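Nickel ABC transporter (Nickel-binding protein) (Bacillus halodurans, PDB 3T66) is a solute-binding protein of family 5, named as the nickel-binding component of an ABC transporter, and probably captures a nickel or peptide ligand for uptake. Local coordinates at residues 76-82 and 178-182; 42-46 and 57-63; 34-40 and 477-481; 26-30 and 95-99. All coordinates share one frame; numbering follows the deposited sequence.

Contact 1 of 4, residues 76-82 and 178-182. With CA (calcium ion), chain B.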
# COMPACT_ATOMS: atom_id res chain seq x y z
N ARG A 76 17.38 16.16 -12.66
CA ARG A 76 18.54 15.63 -13.33
C ARG A 76 18.71 16.40 -14.60
O ARG A 76 17.72 16.83 -15.21
CB ARG A 76 18.35 14.15 -13.64
CG ARG A 76 17.98 13.28 -12.44
CD ARG A 76 17.92 11.82 -12.86
NE ARG A 76 19.12 11.56 -13.62
CZ ARG A 76 20.23 11.02 -13.11
NH1 ARG A 76 20.24 10.64 -11.85
NH2 ARG A 76 21.31 10.86 -13.87
N GLU A 77 19.97 16.56 -15.03
CA GLU A 77 20.21 17.28 -16.27
C GLU A 77 20.28 16.34 -17.46
O GLU A 77 20.36 16.77 -18.60
CB GLU A 77 21.40 18.22 -16.14
CG GLU A 77 21.08 19.39 -15.21
CD GLU A 77 22.27 19.90 -14.37
OE1 GLU A 77 23.43 19.80 -14.86
OE2 GLU A 77 22.03 20.39 -13.22
N ASP A 78 20.19 15.06 -17.24
CA ASP A 78 20.36 14.16 -18.36
C ASP A 78 19.10 13.46 -18.84
O ASP A 78 19.22 12.44 -19.48
CB ASP A 78 21.41 13.11 -18.02
CG ASP A 78 21.12 12.41 -16.69
OD1 ASP A 78 20.41 13.04 -15.88
OD2 ASP A 78 21.58 11.25 -16.45
N VAL A 79 17.89 13.93 -18.56
CA VAL A 79 16.76 13.09 -18.94
C VAL A 79 16.14 13.65 -20.19
O VAL A 79 16.12 14.86 -20.34
CB VAL A 79 15.70 12.96 -17.81
CG1 VAL A 79 14.37 12.51 -18.36
CG2 VAL A 79 16.14 12.00 -16.73
N THR A 80 15.66 12.77 -21.07
CA THR A 80 14.89 13.16 -22.23
C THR A 80 13.63 12.33 -22.33
O THR A 80 13.64 11.12 -22.02
CB THR A 80 15.65 12.92 -23.57
OG1 THR A 80 15.87 11.50 -23.77
CG2 THR A 80 16.99 13.72 -23.67
N PHE A 81 12.56 12.96 -22.82
CA PHE A 81 11.34 12.23 -23.20
C PHE A 81 11.57 11.31 -24.39
O PHE A 81 12.49 11.48 -25.15
CB PHE A 81 10.17 13.17 -23.51
CG PHE A 81 9.78 14.07 -22.37
CD1 PHE A 81 8.83 13.67 -21.44
CD2 PHE A 81 10.37 15.33 -22.22
CE1 PHE A 81 8.49 14.51 -20.36
CE2 PHE A 81 10.03 16.17 -21.14
CZ PHE A 81 9.12 15.75 -20.21
N GLN A 82 10.72 10.30 -24.50
CA GLN A 82 10.74 9.35 -25.59
C GLN A 82 10.75 10.03 -26.94
O GLN A 82 11.26 9.48 -27.93
CB GLN A 82 9.52 8.45 -25.47
CG GLN A 82 9.69 7.30 -24.48
CD GLN A 82 8.57 7.21 -23.50
OE1 GLN A 82 7.59 7.92 -23.62
NE2 GLN A 82 8.72 6.35 -22.50
N TYR A 178 12.90 2.12 -25.84
CA TYR A 178 13.30 3.49 -26.13
C TYR A 178 14.82 3.58 -25.99
O TYR A 178 15.37 3.29 -24.93
CB TYR A 178 12.60 4.49 -25.25
CG TYR A 178 13.18 5.88 -25.34
CD1 TYR A 178 13.33 6.53 -26.58
CD2 TYR A 178 13.59 6.56 -24.18
CE1 TYR A 178 13.87 7.82 -26.64
CE2 TYR A 178 14.13 7.82 -24.23
CZ TYR A 178 14.27 8.45 -25.45
OH TYR A 178 14.81 9.73 -25.44
N ASP A 179 15.48 3.97 -27.07
CA ASP A 179 16.91 3.70 -27.20
C ASP A 179 17.78 4.58 -26.32
O ASP A 179 18.84 4.13 -25.89
CB ASP A 179 17.39 3.70 -28.67
CG ASP A 179 16.95 2.44 -29.46
OD1 ASP A 179 16.52 1.45 -28.84
OD2 ASP A 179 17.04 2.43 -30.72
N GLU A 180 17.31 5.79 -26.02
CA GLU A 180 18.08 6.78 -25.21
C GLU A 180 17.56 7.02 -23.80
O GLU A 180 17.70 8.10 -23.25
CB GLU A 180 18.10 8.12 -25.91
CG GLU A 180 18.22 8.04 -27.45
CD GLU A 180 19.64 7.69 -27.92
OE1 GLU A 180 20.60 7.89 -27.13
OE2 GLU A 180 19.77 7.23 -29.09
N TYR A 181 16.92 6.00 -23.24
CA TYR A 181 16.34 6.07 -21.91
C TYR A 181 17.44 6.52 -20.96
O TYR A 181 18.53 5.99 -21.03
CB TYR A 181 15.86 4.69 -21.50
CG TYR A 181 15.40 4.65 -20.09
CD1 TYR A 181 14.48 5.57 -19.62
CD2 TYR A 181 15.90 3.72 -19.21
CE1 TYR A 181 14.07 5.56 -18.30
CE2 TYR A 181 15.50 3.68 -17.90
CZ TYR A 181 14.58 4.61 -17.45
OH TYR A 181 14.19 4.57 -16.14
N TRP A 182 17.14 7.47 -20.07
CA TRP A 182 18.17 8.11 -19.26
C TRP A 182 18.90 7.21 -18.28
O TRP A 182 19.99 7.54 -17.81
CB TRP A 182 17.56 9.26 -18.50
CG TRP A 182 16.58 8.80 -17.44
CD1 TRP A 182 15.27 8.54 -17.62
CD2 TRP A 182 16.86 8.58 -16.04
NE1 TRP A 182 14.70 8.15 -16.43
CE2 TRP A 182 15.66 8.18 -15.44
CE3 TRP A 182 18.02 8.69 -15.24
CZ2 TRP A 182 15.56 7.87 -14.08
CZ3 TRP A 182 17.93 8.37 -13.87
CH2 TRP A 182 16.70 7.98 -13.31
CA CA B . 15.99 1.50 -32.69

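Contact 2 of 4, residues 42-46 and 57-63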
# COMPACT_ATOMS: atom_id res chain seq x y z
N THR A 42 6.31 5.81 -18.29
CA THR A 42 6.15 7.03 -17.55
C THR A 42 6.74 6.83 -16.17
O THR A 42 6.73 5.70 -15.66
CB THR A 42 4.62 7.37 -17.56
OG1 THR A 42 4.37 8.48 -18.42
CG2 THR A 42 4.06 7.70 -16.18
N GLU A 43 7.26 7.91 -15.58
CA GLU A 43 7.96 7.88 -14.28
C GLU A 43 7.71 9.12 -13.43
O GLU A 43 7.16 10.10 -13.90
CB GLU A 43 9.45 7.78 -14.52
CG GLU A 43 9.82 6.63 -15.39
CD GLU A 43 11.24 6.69 -15.89
OE1 GLU A 43 11.71 7.80 -16.23
OE2 GLU A 43 11.90 5.63 -15.96
N THR A 44 8.17 9.13 -12.19
CA THR A 44 7.74 10.19 -11.28
C THR A 44 8.97 10.93 -10.84
O THR A 44 10.07 10.45 -11.10
CB THR A 44 7.06 9.56 -10.05
OG1 THR A 44 7.89 8.50 -9.59
CG2 THR A 44 5.63 9.00 -10.41
N LEU A 45 8.82 12.06 -10.16
CA LEU A 45 9.99 12.78 -9.66
C LEU A 45 10.73 12.01 -8.58
O LEU A 45 11.95 12.15 -8.35
CB LEU A 45 9.59 14.15 -9.11
CG LEU A 45 8.86 15.15 -10.03
CD1 LEU A 45 8.46 16.45 -9.33
CD2 LEU A 45 9.68 15.48 -11.22
N VAL A 46 10.01 11.13 -7.93
CA VAL A 46 10.52 10.56 -6.73
C VAL A 46 9.90 9.20 -6.65
O VAL A 46 8.86 9.03 -7.21
CB VAL A 46 10.15 11.52 -5.62
CG1 VAL A 46 9.52 10.86 -4.52
CG2 VAL A 46 11.39 12.21 -5.18
N PRO A 57 15.20 9.79 -4.80
CA PRO A 57 15.10 10.49 -6.05
C PRO A 57 15.03 9.57 -7.25
O PRO A 57 15.66 8.55 -7.27
CB PRO A 57 16.39 11.28 -6.10
CG PRO A 57 17.20 10.78 -5.04
CD PRO A 57 16.30 10.33 -4.01
N TRP A 58 14.24 9.95 -8.23
CA TRP A 58 14.21 9.28 -9.49
C TRP A 58 14.45 10.34 -10.54
O TRP A 58 15.55 10.61 -10.86
CB TRP A 58 12.86 8.64 -9.66
CG TRP A 58 12.82 7.51 -10.54
CD1 TRP A 58 13.84 6.92 -11.13
CD2 TRP A 58 11.67 6.81 -10.93
NE1 TRP A 58 13.43 5.90 -11.89
CE2 TRP A 58 12.08 5.81 -11.78
CE3 TRP A 58 10.33 6.94 -10.65
CZ2 TRP A 58 11.20 4.93 -12.34
CZ3 TRP A 58 9.47 6.08 -11.20
CH2 TRP A 58 9.89 5.10 -12.05
N LEU A 59 13.40 10.96 -11.02
CA LEU A 59 13.51 12.00 -12.03
C LEU A 59 14.11 13.22 -11.48
O LEU A 59 14.65 14.02 -12.19
CB LEU A 59 12.17 12.35 -12.61
CG LEU A 59 11.62 11.42 -13.66
CD1 LEU A 59 10.57 12.08 -14.40
CD2 LEU A 59 12.67 10.99 -14.55
N ALA A 60 13.94 13.41 -10.20
CA ALA A 60 14.56 14.51 -9.47
C ALA A 60 15.80 13.98 -8.77
O ALA A 60 15.81 12.81 -8.31
CB ALA A 60 13.60 15.07 -8.46
N GLU A 61 16.84 14.81 -8.71
CA GLU A 61 18.09 14.48 -7.97
C GLU A 61 17.96 14.63 -6.46
O GLU A 61 18.59 13.88 -5.70
CB GLU A 61 19.17 15.47 -8.38
CG GLU A 61 20.33 14.97 -9.19
CD GLU A 61 21.09 16.18 -9.77
OE1 GLU A 61 21.41 16.21 -11.01
OE2 GLU A 61 21.34 17.15 -9.01
N SER A 62 17.20 15.64 -6.04
CA SER A 62 17.16 16.09 -4.62
C SER A 62 16.10 17.14 -4.33
O SER A 62 15.51 17.72 -5.25
CB SER A 62 18.50 16.68 -4.21
OG SER A 62 18.69 17.91 -4.88
N TRP A 63 15.89 17.43 -3.06
CA TRP A 63 14.90 18.43 -2.69
C TRP A 63 15.31 19.11 -1.39
O TRP A 63 16.20 18.60 -0.74
CB TRP A 63 13.53 17.78 -2.57
CG TRP A 63 13.45 16.49 -1.82
CD1 TRP A 63 13.07 16.33 -0.53
CD2 TRP A 63 13.67 15.17 -2.33
NE1 TRP A 63 13.06 15.00 -0.19
CE2 TRP A 63 13.43 14.26 -1.27
CE3 TRP A 63 14.05 14.66 -3.58
CZ2 TRP A 63 13.55 12.88 -1.40
CZ3 TRP A 63 14.20 13.25 -3.72
CH2 TRP A 63 13.94 12.39 -2.63

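Contact 3 of 4, residues 34-40 and 477-481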
# COMPACT_ATOMS: atom_id res chain seq x y z
N TYR A 34 -2.74 3.29 -13.03
CA TYR A 34 -1.30 3.52 -12.92
C TYR A 34 -0.51 2.80 -13.95
O TYR A 34 0.70 2.62 -13.81
CB TYR A 34 -0.77 3.17 -11.54
CG TYR A 34 -1.40 3.92 -10.40
CD1 TYR A 34 -2.19 5.05 -10.63
CD2 TYR A 34 -1.21 3.51 -9.09
CE1 TYR A 34 -2.76 5.74 -9.57
CE2 TYR A 34 -1.77 4.19 -8.03
CZ TYR A 34 -2.54 5.31 -8.27
OH TYR A 34 -3.08 5.99 -7.20
N ILE A 35 -1.20 2.42 -15.00
CA ILE A 35 -0.65 1.57 -16.01
C ILE A 35 0.48 2.26 -16.74
O ILE A 35 1.49 1.64 -17.02
CB ILE A 35 -1.77 1.12 -16.93
CG1 ILE A 35 -2.86 0.45 -16.05
CG2 ILE A 35 -1.21 0.32 -18.11
CD1 ILE A 35 -3.32 -1.03 -16.36
N PRO A 36 0.35 3.56 -17.00
CA PRO A 36 1.49 4.22 -17.63
C PRO A 36 2.81 3.90 -16.97
O PRO A 36 3.76 3.48 -17.64
CB PRO A 36 1.15 5.69 -17.47
CG PRO A 36 -0.37 5.68 -17.67
CD PRO A 36 -0.85 4.42 -16.98
N VAL A 37 2.87 4.08 -15.66
CA VAL A 37 4.08 3.78 -14.91
C VAL A 37 4.34 2.28 -14.87
O VAL A 37 5.50 1.84 -14.99
CB VAL A 37 4.03 4.39 -13.50
CG1 VAL A 37 5.21 3.93 -12.63
CG2 VAL A 37 4.03 5.88 -13.60
N ARG A 38 3.27 1.49 -14.74
CA ARG A 38 3.42 0.03 -14.67
C ARG A 38 4.03 -0.61 -15.93
O ARG A 38 4.80 -1.58 -15.87
CB ARG A 38 2.13 -0.64 -14.25
CG ARG A 38 1.82 -0.31 -12.81
CD ARG A 38 0.49 -0.85 -12.32
NE ARG A 38 0.09 -0.19 -11.07
CZ ARG A 38 -0.66 -0.75 -10.13
NH1 ARG A 38 -1.06 -1.99 -10.25
NH2 ARG A 38 -0.97 -0.08 -9.03
N ALA A 39 3.72 -0.02 -17.08
CA ALA A 39 4.18 -0.57 -18.33
C ALA A 39 5.47 0.09 -18.71
O ALA A 39 6.06 -0.25 -19.73
CB ALA A 39 3.13 -0.39 -19.42
N GLY A 40 5.91 1.05 -17.92
CA GLY A 40 7.22 1.68 -18.11
C GLY A 40 7.21 2.71 -19.22
O GLY A 40 8.22 2.89 -19.92
N GLU A 477 3.83 -1.83 -5.53
CA GLU A 477 3.04 -2.29 -6.64
C GLU A 477 2.95 -1.25 -7.73
O GLU A 477 1.97 -1.24 -8.47
CB GLU A 477 1.64 -2.62 -6.15
CG GLU A 477 1.59 -3.87 -5.30
CD GLU A 477 0.20 -4.38 -5.20
OE1 GLU A 477 -0.25 -5.05 -6.14
OE2 GLU A 477 -0.47 -4.10 -4.18
N TYR A 478 3.93 -0.37 -7.83
CA TYR A 478 3.90 0.64 -8.86
C TYR A 478 4.79 0.21 -9.97
O TYR A 478 4.68 0.68 -11.08
CB TYR A 478 4.39 1.97 -8.35
CG TYR A 478 3.52 2.55 -7.27
CD1 TYR A 478 2.19 2.20 -7.16
CD2 TYR A 478 4.05 3.48 -6.35
CE1 TYR A 478 1.40 2.74 -6.15
CE2 TYR A 478 3.26 4.03 -5.34
CZ TYR A 478 1.93 3.66 -5.25
OH TYR A 478 1.14 4.21 -4.24
N TYR A 479 5.69 -0.71 -9.68
CA TYR A 479 6.73 -1.00 -10.62
C TYR A 479 6.67 -2.42 -11.07
O TYR A 479 6.69 -3.35 -10.27
CB TYR A 479 8.08 -0.66 -10.03
CG TYR A 479 8.05 0.67 -9.41
CD1 TYR A 479 7.86 1.79 -10.16
CD2 TYR A 479 8.16 0.82 -8.05
CE1 TYR A 479 7.80 3.05 -9.59
CE2 TYR A 479 8.10 2.08 -7.47
CZ TYR A 479 7.92 3.17 -8.25
OH TYR A 479 7.85 4.41 -7.70
N MET A 480 6.57 -2.59 -12.39
CA MET A 480 6.45 -3.89 -12.98
C MET A 480 7.29 -3.94 -14.21
O MET A 480 8.30 -4.62 -14.21
CB MET A 480 5.00 -4.17 -13.27
CG MET A 480 4.16 -3.74 -12.08
SD MET A 480 2.57 -4.45 -12.20
CE MET A 480 1.76 -3.74 -10.74
N ILE A 481 6.96 -3.19 -15.25
CA ILE A 481 7.80 -3.31 -16.44
C ILE A 481 8.89 -2.26 -16.26
O ILE A 481 8.57 -1.13 -15.91
CB ILE A 481 6.99 -3.15 -17.79
CG1 ILE A 481 5.93 -4.26 -17.99
CG2 ILE A 481 7.93 -3.13 -18.98
CD1 ILE A 481 6.43 -5.66 -17.80

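Contact 4 of 4, residues 26-30 and 95-99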
# COMPACT_ATOMS: atom_id res chain seq x y z
N LEU A 26 -4.94 6.03 -21.17
CA LEU A 26 -3.56 5.99 -20.70
C LEU A 26 -3.16 7.40 -20.35
O LEU A 26 -1.99 7.76 -20.39
CB LEU A 26 -2.60 5.38 -21.74
CG LEU A 26 -2.80 3.90 -22.08
CD1 LEU A 26 -2.00 3.50 -23.29
CD2 LEU A 26 -2.40 3.06 -20.95
N ASP A 27 -4.13 8.22 -19.99
CA ASP A 27 -3.76 9.48 -19.46
C ASP A 27 -3.25 9.32 -18.01
O ASP A 27 -4.06 9.17 -17.08
CB ASP A 27 -4.94 10.41 -19.51
CG ASP A 27 -4.58 11.79 -19.09
OD1 ASP A 27 -5.36 12.70 -19.41
OD2 ASP A 27 -3.50 11.98 -18.47
N PRO A 28 -1.91 9.39 -17.80
CA PRO A 28 -1.39 9.14 -16.44
C PRO A 28 -2.02 10.06 -15.41
O PRO A 28 -1.96 9.79 -14.22
CB PRO A 28 0.09 9.48 -16.59
CG PRO A 28 0.12 10.49 -17.66
CD PRO A 28 -0.88 9.99 -18.65
N HIS A 29 -2.63 11.13 -15.87
CA HIS A 29 -3.29 12.04 -14.97
C HIS A 29 -4.71 11.70 -14.56
O HIS A 29 -5.05 11.87 -13.40
CB HIS A 29 -3.19 13.47 -15.49
CG HIS A 29 -1.79 13.95 -15.59
ND1 HIS A 29 -1.41 15.02 -16.38
CD2 HIS A 29 -0.65 13.47 -15.04
CE1 HIS A 29 -0.10 15.19 -16.29
NE2 HIS A 29 0.38 14.26 -15.48
N VAL A 30 -5.53 11.20 -15.48
CA VAL A 30 -6.88 10.77 -15.12
C VAL A 30 -6.90 9.28 -14.72
O VAL A 30 -7.85 8.84 -14.09
CB VAL A 30 -7.91 11.07 -16.27
N SER A 95 3.81 19.77 -16.82
CA SER A 95 3.24 18.47 -16.57
C SER A 95 2.56 18.45 -15.22
O SER A 95 1.45 17.94 -15.07
CB SER A 95 4.32 17.40 -16.64
OG SER A 95 3.82 16.16 -16.16
N LEU A 96 3.23 19.02 -14.24
CA LEU A 96 2.59 19.15 -12.96
C LEU A 96 1.30 19.90 -13.13
O LEU A 96 0.25 19.46 -12.66
CB LEU A 96 3.49 19.83 -11.94
CG LEU A 96 4.62 18.93 -11.45
CD1 LEU A 96 5.57 19.67 -10.49
CD2 LEU A 96 4.05 17.71 -10.80
N GLU A 97 1.36 21.03 -13.83
CA GLU A 97 0.17 21.87 -14.06
C GLU A 97 -0.96 21.22 -14.81
O GLU A 97 -2.10 21.27 -14.38
CB GLU A 97 0.56 23.09 -14.79
CG GLU A 97 1.47 23.82 -13.94
CD GLU A 97 1.45 25.27 -14.23
OE1 GLU A 97 1.02 25.62 -15.37
OE2 GLU A 97 1.87 26.05 -13.33
N ARG A 98 -0.63 20.60 -15.93
CA ARG A 98 -1.60 19.89 -16.70
C ARG A 98 -2.23 18.91 -15.75
O ARG A 98 -3.41 18.57 -15.90
CB ARG A 98 -0.93 19.19 -17.85
CG ARG A 98 -1.87 18.58 -18.85
CD ARG A 98 -2.31 17.25 -18.40
NE ARG A 98 -3.33 16.65 -19.26
CZ ARG A 98 -3.48 15.34 -19.48
NH1 ARG A 98 -4.44 14.93 -20.26
NH2 ARG A 98 -2.67 14.43 -18.93
N ALA A 99 -1.49 18.46 -14.75
CA ALA A 99 -2.03 17.41 -13.89
C ALA A 99 -2.97 17.97 -12.83
O ALA A 99 -3.95 17.32 -12.45
CB ALA A 99 -0.93 16.59 -13.25

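Contact 1 of 4, residues 76-82 and 178-182
The loops 76-82 and 178-182 run in opposite senses, Val79 facing Trp182 and Gln82 facing Tyr178, with 5.2 Å between the CA atoms of Val79 and Trp182; a type I beta turn from Tyr178 to Tyr181 folds the second loop. The Trp182 indole carries one end of the contact. Methyl CG2 of Val79 sits over its face in a CH-pi contact, 3.6 Å from the centroid of the five-membered ring, while the Arg76 side chain crosses the far end of the indole at about a right angle. Ring atom CZ3 of Trp182 lies over one guanidinium face of Arg76, 3.4 Å from NE, the two planes turned 32° apart. That guanidinium is held side-on by Asp78: NH2 of Arg76 reaches OD2 of Asp78 at 2.6 Å in a salt bridge close to the guanidinium plane, and NE bonds OD1. At the other end the Tyr178 ring, swung anti to its own backbone nitrogen (chi1 169°), lies under Gln82, whose CA stands 3.7 Å from the ring centroid. The hydroxyls Thr80 OG1 and Tyr178 OH share a hydrogen bond of 2.7 Å at the ring edge. Beyond the segments, Trp182 NE1 and Tyr181 OH both bond the Glu43 carboxylate, and Gln82 spends its amide on Gly158, Gly160 and Ile41. The two loops are thus joined by packing on the Trp182 and Tyr178 rings and by a hydroxyl-hydroxyl bond, while Asp179 divides its carboxylate between the calcium ion, 2.4 Å from OD2, and Arg177, through OD1.

Contact 2 of 4, residues 42-46 and 57-63
Leu45 O is gripped by two backbone amides of the opposite segment, Ala60 N at 3.0 Å and Trp58 N at 3.2 Å. The Ala60 donor lies in the carbonyl plane on a lone pair, whereas that of Trp58 stands 39° above it. A weak bond runs from Leu59 N to Thr44 O. Beside them the Trp58 indole, its CG anti to the backbone nitrogen (chi1 -154°), reaches back along 42-46. Glu43 crosses one face at about a right angle and lays its aliphatic part there, CB being 3.8 Å from the centroid of the six-membered ring in a CH-pi contact. Hydroxyl OG1 of Thr44 lies at the edge of the same indole, near the plane, and donates to Val46 O at 2.6 Å. This is the foot of the beta hairpin 46-48/55-57, where Val46 and Pro57 form an antiparallel non-hydrogen-bonded pair whose side chains diverge; from there the chain turns into strand 60-64, an outer strand of a four-stranded antiparallel sheet. Apolar groups fill in around the carbonyl grip: Leu45 CB meets Ala60 CB at 4.2 Å, and methyl CG2 of Val46 reaches the six-membered ring of Trp63 at CZ3. Leu59 CD2 lies 3.7 Å from Glu43 OE1. The buried Glu43 carboxylate also hydrogen-bonds Thr159 OG1 through OE1. Trp58 also makes a cation-pi contact with Arg47.

Contact 3 of 4, residues 34-40 and 477-481
Glu477 O stands over the centre of one face of the Arg38 guanidinium, 3.1 Å from CZ, with poor angles to NE and NH2; NH2 lies at the edge of the Tyr478 ring, close to its plane. The Tyr34 and Tyr478 side chains run side by side and point the same way, their planes 79° apart and their centroids 5.8 Å from each other. Helix 35-38 here ends in a Schellman motif at Gly40, whose phi is positive, and this short helix lies against the loop 477-481. The Arg38 chain, extended from CG to NE, runs alongside Met480, methyl CE of which comes to 3.5 Å from CD. With an alanine here in place of Arg38, the Met480 methyl would probably lose the chain it lies along, and the Glu477 carbonyl the positive group it faces. Val37 CG1 packs 3.6 Å from Tyr478 O and also touches the Tyr479 ring, which makes a cation-pi contact with Arg47. Glu477 itself hydrogen-bonds Tyr215, and Phe193 of strand 190-195 touches Arg38, Ala39 and Ile481. The segments are joined by a backbone bond at the C-terminal end of the helix: Ile481 N donates to Arg38 O at 2.8 Å, nearly along the C=O axis.

Contact 4 of 4, residues 26-30 and 95-99
An Asx turn at Asp27, its bond somewhat uncertain in the model, presents a carboxylate to Arg98 of helix 89-100, and a salt bridge joins the two. The side chains come from opposite directions and their flat groups are almost coplanar, 9° apart. NH2 of Arg98 donates to OD2 of Asp27 at 2.6 Å on the syn side, tilted out of both planes; NH1 meets OD1 of Asp27 in a weak, more bent bond. OD2 also appears to accept from the backbone N of His29, a bond less sure because that nitrogen is crowded in the model. Arg98 leaves the helix with CG anti to the backbone nitrogen and bends at chi2 (-84°), which carries its guanidinium past the His29 ring. ND1 of His29 lies 2.9 Å from Arg98 NH2. Over the face of the imidazole, nearly above its centre, methyl CB of Ala99 makes a CH-pi contact 3.4 Å from the centroid, and Ser95 OG lies at the ring edge. A leucine in place of Arg98 would probably leave the buried Asp27 carboxylate without its positive mate and let it turn away from the helix. NE2 of His29 makes a weak hydrogen bond to Ser143 O, while Ser95 OG takes Ile145 N. Phe152 gives Arg98 a cation-pi contact and packs on Asp27 as well. The loop is thus held between helix 89-100, on which it lies, and helix 35-38, where Pro36 touches Pro28 and Ile35 touches Leu26; Leu26 also packs on strand 162-168.

From the N terminus, segment 26-30 opens the loop that helix 89-100 closes in contact 4, while segment 34-40, reached a little later, meets its partner only near the C terminus in contact 3. These two therefore cross. Contact 2 is the shortest loop, running from 42-46 to 57-63, and lies within the spans of both. Contact 1 opens after contact 2 has closed and ends at 178-182; it crosses contact 4 and also falls within the span of contact 3. Contacts 1 and 2 touch through Glu43, contacts 2 and 3 through Thr42 and Val37, and contacts 3 and 4 through Pro36, linking the hairpin 46-48/55-57, helices 35-38 and 89-100 and the loop 477-481.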